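Local coordinates for protein transcriptional activator TenA-1 (Sulfolobus solfataricus P2, PDB 2QZC) that is a putative TenA-like thiaminase of the heme oxygenase-like fold and, as in relatives, probably takes part in thiamin breakdown or salvage, at residues 7-11 with 179-184; 36-41 with 155-159; 51-57 with 115-120. All coordinates share one frame; numbering follows the deposited sequence.

Contact 1: residues 7-11 with 179-184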
loop_
_atom_site.group_PDB
_atom_site.type_symbol
_atom_site.label_atom_id
_atom_site.label_comp_id
_atom_site.label_asym_id
_atom_site.label_seq_id
_atom_site.Cartn_x
_atom_site.Cartn_y
_atom_site.Cartn_z
ATOM N N ASN A 7 22.979 -6.318 6.332
ATOM C CA ASN A 7 22.922 -5.473 5.133
ATOM C C ASN A 7 23.027 -3.972 5.428
ATOM O O ASN A 7 23.823 -3.262 4.764
ATOM C CB ASN A 7 21.682 -5.795 4.271
ATOM C CG ASN A 7 21.838 -7.057 3.428
ATOM O OD1 ASN A 7 22.952 -7.566 3.237
ATOM N ND2 ASN A 7 20.713 -7.527 2.857
ATOM N N VAL A 8 22.253 -3.474 6.403
ATOM C CA VAL A 8 22.298 -2.018 6.659
ATOM C C VAL A 8 23.676 -1.561 7.121
ATOM O O VAL A 8 24.150 -0.528 6.708
ATOM C CB VAL A 8 21.162 -1.494 7.554
ATOM C CG1 VAL A 8 21.385 -1.832 9.004
ATOM C CG2 VAL A 8 21.006 0.029 7.320
ATOM N N GLU A 9 24.364 -2.380 7.936
ATOM C CA GLU A 9 25.737 -2.056 8.365
ATOM C C GLU A 9 26.718 -1.984 7.175
ATOM O O GLU A 9 27.564 -1.102 7.071
ATOM C CB GLU A 9 26.205 -3.094 9.406
ATOM C CG GLU A 9 27.557 -2.835 10.024
ATOM C CD GLU A 9 28.068 -3.978 10.943
ATOM O OE1 GLU A 9 27.714 -5.182 10.736
ATOM O OE2 GLU A 9 28.875 -3.652 11.838
ATOM N N ASN A 10 26.608 -2.959 6.284
ATOM C CA ASN A 10 27.480 -3.018 5.125
ATOM C C ASN A 10 27.219 -1.866 4.162
ATOM O O ASN A 10 28.154 -1.351 3.559
ATOM C CB ASN A 10 27.318 -4.358 4.410
ATOM C CG ASN A 10 27.727 -5.548 5.275
ATOM O OD1 ASN A 10 28.505 -5.404 6.211
ATOM N ND2 ASN A 10 27.221 -6.714 4.931
ATOM N N LEU A 11 25.946 -1.503 3.996
ATOM C CA LEU A 11 25.580 -0.380 3.132
ATOM C C LEU A 11 26.124 0.906 3.752
ATOM O O LEU A 11 26.749 1.692 3.043
ATOM C CB LEU A 11 24.069 -0.304 2.923
ATOM C CG LEU A 11 23.494 -1.388 2.000
ATOM C CD1 LEU A 11 21.981 -1.594 2.196
ATOM C CD2 LEU A 11 23.807 -1.103 0.527
ATOM N N LEU A 179 14.848 -5.919 4.104
ATOM C CA LEU A 179 16.191 -5.673 3.571
ATOM C C LEU A 179 17.111 -6.880 3.728
ATOM O O LEU A 179 17.942 -7.121 2.839
ATOM C CB LEU A 179 16.832 -4.427 4.207
ATOM C CG LEU A 179 18.183 -3.935 3.685
ATOM C CD1 LEU A 179 18.060 -3.444 2.230
ATOM C CD2 LEU A 179 18.702 -2.809 4.542
ATOM N N ASP A 180 16.951 -7.628 4.822
ATOM C CA ASP A 180 17.796 -8.838 5.031
ATOM C C ASP A 180 17.648 -9.918 3.943
ATOM O O ASP A 180 18.551 -10.772 3.810
ATOM C CB ASP A 180 17.574 -9.399 6.436
ATOM C CG ASP A 180 18.174 -8.513 7.529
ATOM O OD1 ASP A 180 19.107 -7.713 7.275
ATOM O OD2 ASP A 180 17.683 -8.637 8.673
ATOM N N GLU A 181 16.553 -9.871 3.162
ATOM C CA GLU A 181 16.308 -10.803 2.040
ATOM C C GLU A 181 17.053 -10.430 0.769
ATOM O O GLU A 181 17.105 -11.233 -0.184
ATOM C CB GLU A 181 14.811 -10.917 1.674
ATOM C CG GLU A 181 14.001 -11.875 2.515
ATOM C CD GLU A 181 12.717 -12.350 1.821
ATOM O OE1 GLU A 181 12.769 -12.836 0.662
ATOM O OE2 GLU A 181 11.659 -12.279 2.457
ATOM N N VAL A 182 17.633 -9.230 0.720
ATOM C CA VAL A 182 18.312 -8.745 -0.463
ATOM C C VAL A 182 19.778 -9.181 -0.484
ATOM O O VAL A 182 20.450 -9.105 0.541
ATOM C CB VAL A 182 18.241 -7.168 -0.566
ATOM C CG1 VAL A 182 18.894 -6.650 -1.838
ATOM C CG2 VAL A 182 16.766 -6.707 -0.518
ATOM N N SER A 183 20.223 -9.683 -1.641
ATOM C CA SER A 183 21.621 -10.012 -1.871
ATOM C C SER A 183 22.270 -8.717 -2.365
ATOM O O SER A 183 22.094 -8.321 -3.518
ATOM C CB SER A 183 21.728 -11.181 -2.828
ATOM O OG SER A 183 23.097 -11.588 -2.920
ATOM N N ILE A 184 23.051 -8.058 -1.508
ATOM C CA ILE A 184 23.590 -6.729 -1.859
ATOM C C ILE A 184 24.750 -6.823 -2.848
ATOM O O ILE A 184 25.664 -7.649 -2.702
ATOM C CB ILE A 184 24.044 -5.977 -0.610
ATOM C CG1 ILE A 184 22.866 -5.732 0.351
ATOM C CG2 ILE A 184 24.752 -4.644 -0.959
ATOM C CD1 ILE A 184 21.745 -4.808 -0.216
HETATM O O HOH W 1 21.363 -8.707 6.316
HETATM O O HOH W 2 20.227 -4.954 7.797
#
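Asn7, near the start of helix 6-14, reaches into the turn formed by residues 179-182 and gives both hydrogens of its side-chain amide to it. ND2 donates to the carbonyl O of Leu179 at 2.8 Å and, equally close, to O of Val182. The first acceptor lies in the amide plane of Asn7, although ND2 itself sits above the carbonyl plane of Leu179; the turn's own bond, from Val182 N to Leu179 O, arrives from the opposite face. Two grips by one nitrogen fix the amide's rotation, and its oxygen OD1 rests 3.4 Å from CG1 of Ile184.

Beside the amide the packing is close and apolar: Leu179 CD2 meets Val8 CB, and Leu11 CD2 lies 4.0 Å from Ile184 CG2, with Val132 of helix 127-148 touching both Leu179 and Ile184. The Asp180 side is wetter. There two waters bridge its OD1 to the helix, one to Asn7 N and the other to Val8 N, so between the two segments its hydrogen bonds run through water. The arrangement is an asparagine side-chain amide bridging the first and last carbonyls of a type I beta turn, here between helices 166-179 and 186-208 of the all-helical heme oxygenase-like fold.

Contact 2: residues 36-41 with 155-159; sequences LPLDIF and VYKTW
Leu36 and Tyr156 meet where the loop leading into helix 38-63, with Pro37 at the N-cap, runs beside helix 154-164, the alpha carbons of Leu38 and Val155 being 8.6 Å apart. Between them lies an aromatic cluster of Phe41, Tyr156 and Trp159, set between helices of the heme oxygenase-like fold.

Phe41 is its middle member. With CG anti to the backbone N (chi1 -173°), the ring extends toward the other helix and is met in two different ways. Tyr156 brings an edge over one of its faces, CE1 standing 3.5 Å from Phe41 CG, in a T-shaped pair with the ring planes at 77°. Phe41 then acts as the edge itself: its CZ comes 3.7 Å from Trp159 CD1, toward the face of the five-membered ring, and the planes are nearly perpendicular. A chain of two edge-to-face contacts results, in which Phe41 gives a face to one neighbour and an edge to the next. Val155 packs obliquely against the same phenyl ring, CG1 lying 3.5 Å from CE2 of Phe41, and the same CG1 lies 4.0 Å from Leu38 CD2.

Around the cluster, Trp159 also rests on Met31 and Leu92, and Leu36 leans on helix 26-32, so the contact joins several helices at this end of the molecule. Leu38 CD2 and Leu36 CB both touch the phenol's outer end. The hydroxyl there nevertheless has a polar partner: Tyr156 OH donates to the carbonyl O of Leu36 at 2.6 Å, the Leu36 oxygen lying at the edge of the Tyr156 ring, near its plane, and OH above the carbonyl plane, 52° out of it.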
loop_
_atom_site.group_PDB
_atom_site.type_symbol
_atom_site.label_atom_id
_atom_site.label_comp_id
_atom_site.label_asym_id
_atom_site.label_seq_id
_atom_site.Cartn_x
_atom_site.Cartn_y
_atom_site.Cartn_z
ATOM N N LEU A 36 18.860 26.490 15.020
ATOM C CA LEU A 36 18.323 26.548 13.667
ATOM C C LEU A 36 17.167 27.536 13.628
ATOM O O LEU A 36 16.202 27.375 14.399
ATOM C CB LEU A 36 17.807 25.167 13.196
ATOM C CG LEU A 36 17.360 25.075 11.727
ATOM C CD1 LEU A 36 18.590 25.130 10.812
ATOM C CD2 LEU A 36 16.547 23.775 11.501
ATOM N N PRO A 37 17.234 28.546 12.741
ATOM C CA PRO A 37 16.108 29.455 12.668
ATOM C C PRO A 37 14.797 28.768 12.277
ATOM O O PRO A 37 14.795 27.911 11.369
ATOM C CB PRO A 37 16.525 30.442 11.580
ATOM C CG PRO A 37 17.973 30.387 11.536
ATOM C CD PRO A 37 18.301 28.945 11.813
ATOM N N LEU A 38 13.701 29.121 12.931
ATOM C CA LEU A 38 12.413 28.519 12.608
ATOM C C LEU A 38 11.964 28.737 11.161
ATOM O O LEU A 38 11.268 27.847 10.625
ATOM C CB LEU A 38 11.317 28.881 13.631
ATOM C CG LEU A 38 11.442 28.255 15.030
ATOM C CD1 LEU A 38 10.250 28.795 15.859
ATOM C CD2 LEU A 38 11.427 26.731 15.056
ATOM N N ASP A 39 12.344 29.836 10.509
ATOM C CA ASP A 39 11.980 30.048 9.081
ATOM C C ASP A 39 12.622 28.974 8.179
ATOM O O ASP A 39 12.016 28.571 7.164
ATOM C CB ASP A 39 12.304 31.461 8.532
ATOM C CG ASP A 39 13.814 31.727 8.339
ATOM O OD1 ASP A 39 14.565 31.680 9.336
ATOM O OD2 ASP A 39 14.261 32.023 7.200
ATOM N N ILE A 40 13.836 28.539 8.538
ATOM C CA ILE A 40 14.518 27.485 7.778
ATOM C C ILE A 40 13.824 26.171 8.052
ATOM O O ILE A 40 13.603 25.366 7.115
ATOM C CB ILE A 40 16.022 27.447 8.055
ATOM C CG1 ILE A 40 16.654 28.691 7.411
ATOM C CG2 ILE A 40 16.670 26.157 7.510
ATOM C CD1 ILE A 40 18.135 28.852 7.667
ATOM N N PHE A 41 13.474 25.902 9.312
ATOM C CA PHE A 41 12.763 24.659 9.608
ATOM C C PHE A 41 11.410 24.608 8.909
ATOM O O PHE A 41 10.988 23.541 8.416
ATOM C CB PHE A 41 12.558 24.492 11.114
ATOM C CG PHE A 41 11.982 23.151 11.490
ATOM C CD1 PHE A 41 12.737 21.998 11.306
ATOM C CD2 PHE A 41 10.751 23.057 12.109
ATOM C CE1 PHE A 41 12.234 20.767 11.670
ATOM C CE2 PHE A 41 10.261 21.815 12.482
ATOM C CZ PHE A 41 11.024 20.690 12.279
ATOM N N VAL A 155 10.133 22.830 19.522
ATOM C CA VAL A 155 9.769 22.436 18.138
ATOM C C VAL A 155 10.630 21.265 17.684
ATOM O O VAL A 155 10.099 20.260 17.188
ATOM C CB VAL A 155 9.871 23.624 17.171
ATOM C CG1 VAL A 155 9.789 23.154 15.712
ATOM C CG2 VAL A 155 8.767 24.610 17.463
ATOM N N TYR A 156 11.948 21.354 17.879
ATOM C CA TYR A 156 12.852 20.265 17.460
ATOM C C TYR A 156 12.712 18.999 18.246
ATOM O O TYR A 156 12.719 17.904 17.677
ATOM C CB TYR A 156 14.318 20.751 17.301
ATOM C CG TYR A 156 14.398 22.004 16.468
ATOM C CD1 TYR A 156 13.624 22.157 15.302
ATOM C CD2 TYR A 156 15.222 23.062 16.822
ATOM C CE1 TYR A 156 13.654 23.294 14.564
ATOM C CE2 TYR A 156 15.245 24.234 16.063
ATOM C CZ TYR A 156 14.449 24.345 14.931
ATOM O OH TYR A 156 14.428 25.454 14.144
ATOM N N LYS A 157 12.475 19.109 19.549
ATOM C CA LYS A 157 12.193 17.945 20.374
ATOM C C LYS A 157 10.886 17.269 19.905
ATOM O O LYS A 157 10.793 16.042 19.834
ATOM C CB LYS A 157 12.101 18.370 21.868
ATOM C CG LYS A 157 11.903 17.229 22.830
ATOM C CD LYS A 157 11.770 17.693 24.307
ATOM C CE LYS A 157 13.024 18.248 24.865
ATOM N NZ LYS A 157 14.167 17.284 24.948
ATOM N N THR A 158 9.876 18.077 19.605
ATOM C CA THR A 158 8.585 17.545 19.115
ATOM C C THR A 158 8.760 16.796 17.793
ATOM O O THR A 158 8.256 15.675 17.640
ATOM C CB THR A 158 7.541 18.656 18.935
ATOM O OG1 THR A 158 7.283 19.289 20.206
ATOM C CG2 THR A 158 6.208 18.100 18.391
ATOM N N TRP A 159 9.485 17.412 16.859
ATOM C CA TRP A 159 9.764 16.755 15.572
ATOM C C TRP A 159 10.476 15.437 15.799
ATOM O O TRP A 159 10.076 14.397 15.249
ATOM C CB TRP A 159 10.628 17.685 14.715
ATOM C CG TRP A 159 11.112 17.068 13.411
ATOM C CD1 TRP A 159 10.452 17.051 12.209
ATOM C CD2 TRP A 159 12.366 16.447 13.193
ATOM N NE1 TRP A 159 11.199 16.402 11.282
ATOM C CE2 TRP A 159 12.377 16.008 11.837
ATOM C CE3 TRP A 159 13.457 16.142 14.006
ATOM C CZ2 TRP A 159 13.466 15.331 11.285
ATOM C CZ3 TRP A 159 14.510 15.439 13.483
ATOM C CH2 TRP A 159 14.522 15.051 12.109
#

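Contact 3: residues 51-57 with 115-120; sequences YVEDMLR and YTRHLY
Asp54 and Tyr120 join two helices that run side by side in the same direction; the axes of segments 51-57 and 115-120 approach to 9.2 Å and differ by 8° in direction. Tyr120 is worth following outward. Its CB stays by its own helix, with CG anti to the carbonyl carbon (chi1 -76°), which carries the ring toward helix 38-63. Of the ring carbons, CE2 meets Asp54 CB and OD1, CE1 lies 3.9 Å from Arg57 CB, and CZ sits by Asp54 OD1 and its backbone O. At the tip, OH donates to Asp54 OD1 at 2.6 Å, reaching it on the anti side with the carboxylate and ring planes 70° apart, and also touches the aliphatic CD of Arg57.

Asp54 has further partners: a water on OD1, a long salt bridge from OD2 to Arg117 NH1 at 4.0 Å, and Tyr108, whose hydroxyl bonds to OD2. A phenylalanine in place of Tyr120 would probably keep the ring's packing but leave OD1 with its water and without the phenol donor, so that the carboxylate depends more on Tyr108 at OD2.

One turn away, Tyr51 crosses Tyr115 obliquely. Its CE1 stands 3.6 Å above the centre of the Tyr115 ring, and its OH lies over the same face, 3.5 Å from CZ. Leu119 CD1 also meets that hydroxyl. Tyr115 OH goes on to Glu199. Arg57, its chain extended from CG to NE, gives NE and NH2 to Glu53 OE2, and its NH1 reaches Gly66 O of the second subunit. The near-parallel helices belong to the buried core of this all-helical heme oxygenase-like fold; a bound imidazole, probably from the crystallisation liquor, may mark a pocket beside Tyr51.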
loop_
_atom_site.group_PDB
_atom_site.type_symbol
_atom_site.label_atom_id
_atom_site.label_comp_id
_atom_site.label_asym_id
_atom_site.label_seq_id
_atom_site.Cartn_x
_atom_site.Cartn_y
_atom_site.Cartn_z
ATOM N N TYR A 51 7.831 15.675 -0.265
ATOM C CA TYR A 51 8.606 14.466 -0.374
ATOM C C TYR A 51 7.877 13.220 0.138
ATOM O O TYR A 51 7.851 12.155 -0.516
ATOM C CB TYR A 51 9.956 14.622 0.398
ATOM C CG TYR A 51 10.758 13.378 0.513
ATOM C CD1 TYR A 51 11.685 13.033 -0.468
ATOM C CD2 TYR A 51 10.607 12.494 1.614
ATOM C CE1 TYR A 51 12.430 11.845 -0.370
ATOM C CE2 TYR A 51 11.346 11.349 1.708
ATOM C CZ TYR A 51 12.276 11.015 0.707
ATOM O OH TYR A 51 13.083 9.867 0.742
ATOM N N VAL A 52 7.319 13.321 1.342
ATOM C CA VAL A 52 6.684 12.151 1.998
ATOM C C VAL A 52 5.539 11.595 1.186
ATOM O O VAL A 52 5.369 10.364 1.103
ATOM C CB VAL A 52 6.234 12.456 3.431
ATOM C CG1 VAL A 52 5.310 11.355 4.002
ATOM C CG2 VAL A 52 7.467 12.611 4.296
ATOM N N GLU A 53 4.752 12.458 0.547
ATOM C CA GLU A 53 3.655 11.945 -0.275
ATOM C C GLU A 53 4.216 11.161 -1.479
ATOM O O GLU A 53 3.727 10.084 -1.844
ATOM C CB GLU A 53 2.722 13.069 -0.738
ATOM C CG GLU A 53 1.526 12.490 -1.515
ATOM C CD GLU A 53 0.556 13.519 -2.042
ATOM O OE1 GLU A 53 0.494 14.611 -1.474
ATOM O OE2 GLU A 53 -0.160 13.226 -3.023
ATOM N N ASP A 54 5.229 11.709 -2.155
ATOM C CA ASP A 54 5.847 10.966 -3.266
ATOM C C ASP A 54 6.516 9.677 -2.800
ATOM O O ASP A 54 6.461 8.655 -3.482
ATOM C CB ASP A 54 6.889 11.861 -3.970
ATOM C CG ASP A 54 6.271 12.953 -4.810
ATOM O OD1 ASP A 54 5.323 12.665 -5.579
ATOM O OD2 ASP A 54 6.789 14.084 -4.747
HETATM N N MSE A 55 7.169 9.718 -1.653
HETATM C CA MSE A 55 7.804 8.514 -1.046
HETATM C C MSE A 55 6.759 7.413 -0.806
HETATM O O MSE A 55 7.005 6.244 -1.098
HETATM C CB MSE A 55 8.463 8.910 0.278
HETATM C CG MSE A 55 9.243 7.860 0.936
HETATM SE SE MSE A 55 9.432 8.208 2.881
HETATM C CE MSE A 55 7.663 7.681 3.439
ATOM N N LEU A 56 5.599 7.799 -0.301
ATOM C CA LEU A 56 4.521 6.830 -0.057
ATOM C C LEU A 56 4.008 6.272 -1.372
ATOM O O LEU A 56 3.758 5.043 -1.499
ATOM C CB LEU A 56 3.379 7.460 0.723
ATOM C CG LEU A 56 3.664 7.790 2.175
ATOM C CD1 LEU A 56 2.560 8.638 2.759
ATOM C CD2 LEU A 56 3.828 6.538 2.992
ATOM N N ARG A 57 3.826 7.146 -2.390
ATOM C CA ARG A 57 3.390 6.635 -3.692
ATOM C C ARG A 57 4.385 5.645 -4.283
ATOM O O ARG A 57 4.022 4.577 -4.833
ATOM C CB ARG A 57 3.078 7.781 -4.638
ATOM C CG ARG A 57 1.863 8.598 -4.187
ATOM C CD ARG A 57 1.648 9.745 -5.169
ATOM N NE ARG A 57 0.549 10.639 -4.784
ATOM C CZ ARG A 57 -0.748 10.397 -5.007
ATOM N NH1 ARG A 57 -1.128 9.307 -5.605
ATOM N NH2 ARG A 57 -1.677 11.274 -4.647
ATOM N N TYR A 115 15.237 13.838 -5.978
ATOM C CA TYR A 115 15.191 12.759 -4.995
ATOM C C TYR A 115 13.887 11.967 -5.136
ATOM O O TYR A 115 13.879 10.706 -5.177
ATOM C CB TYR A 115 15.376 13.315 -3.604
ATOM C CG TYR A 115 15.647 12.336 -2.466
ATOM C CD1 TYR A 115 15.835 10.961 -2.641
ATOM C CD2 TYR A 115 15.849 12.857 -1.184
ATOM C CE1 TYR A 115 16.123 10.113 -1.569
ATOM C CE2 TYR A 115 16.170 12.012 -0.115
ATOM C CZ TYR A 115 16.307 10.635 -0.311
ATOM O OH TYR A 115 16.599 9.820 0.766
ATOM N N THR A 116 12.786 12.709 -5.225
ATOM C CA THR A 116 11.504 12.012 -5.430
ATOM C C THR A 116 11.492 11.231 -6.746
ATOM O O THR A 116 11.002 10.109 -6.792
ATOM C CB THR A 116 10.308 12.961 -5.299
ATOM O OG1 THR A 116 10.379 13.964 -6.319
ATOM C CG2 THR A 116 10.205 13.566 -3.896
ATOM N N ARG A 117 12.005 11.822 -7.840
ATOM C CA ARG A 117 12.035 11.102 -9.112
ATOM C C ARG A 117 12.943 9.875 -9.073
ATOM O O ARG A 117 12.678 8.861 -9.758
ATOM C CB ARG A 117 12.306 12.044 -10.300
ATOM C CG ARG A 117 11.065 12.697 -10.853
ATOM C CD ARG A 117 10.237 13.452 -9.847
ATOM N NE ARG A 117 9.063 14.059 -10.464
ATOM C CZ ARG A 117 8.048 14.581 -9.782
ATOM N NH1 ARG A 117 8.035 14.606 -8.461
ATOM N NH2 ARG A 117 7.061 15.130 -10.458
ATOM N N HIS A 118 14.005 9.940 -8.277
ATOM C CA HIS A 118 14.923 8.792 -8.017
ATOM C C HIS A 118 14.131 7.624 -7.385
ATOM O O HIS A 118 14.213 6.480 -7.828
ATOM C CB HIS A 118 16.041 9.314 -7.093
ATOM C CG HIS A 118 16.934 8.291 -6.450
ATOM N ND1 HIS A 118 17.922 7.599 -7.125
ATOM C CD2 HIS A 118 17.057 7.958 -5.142
ATOM C CE1 HIS A 118 18.601 6.882 -6.242
ATOM N NE2 HIS A 118 18.108 7.091 -5.039
ATOM N N LEU A 119 13.339 7.915 -6.343
ATOM C CA LEU A 119 12.526 6.862 -5.682
ATOM C C LEU A 119 11.526 6.265 -6.661
ATOM O O LEU A 119 11.360 5.057 -6.699
ATOM C CB LEU A 119 11.813 7.394 -4.435
ATOM C CG LEU A 119 12.732 7.872 -3.319
ATOM C CD1 LEU A 119 11.854 8.383 -2.162
ATOM C CD2 LEU A 119 13.668 6.765 -2.836
ATOM N N TYR A 120 10.832 7.117 -7.448
ATOM C CA TYR A 120 9.897 6.571 -8.416
ATOM C C TYR A 120 10.574 5.674 -9.439
ATOM O O TYR A 120 9.992 4.640 -9.852
ATOM C CB TYR A 120 9.116 7.687 -9.146
ATOM C CG TYR A 120 7.999 8.370 -8.378
ATOM C CD1 TYR A 120 6.839 7.681 -8.082
ATOM C CD2 TYR A 120 8.071 9.723 -7.979
ATOM C CE1 TYR A 120 5.789 8.308 -7.459
ATOM C CE2 TYR A 120 7.016 10.354 -7.353
ATOM C CZ TYR A 120 5.885 9.615 -7.040
ATOM O OH TYR A 120 4.836 10.261 -6.438
HETATM O O HOH W 3 4.916 13.870 -8.052
#

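From the N terminus the chain first lays down helix 6-14, whose residues 7-11 wait until 179-184 return to them, so contact 1 closes the longest loop and holds the other two within it. Contact 2 ties the start of helix 38-63 to helix 154-164, and inside its span contact 3 joins a later part of that same long helix to helix 110-125. The three therefore nest one within another and none cross. Contacts 1 and 2 sit on opposite sides of the chain's centre, their centres 33 Å apart, while contact 3 lies nearer the core. Helix 38-63 carries contacts 2 and 3, linking an outer end of the bundle to its interior.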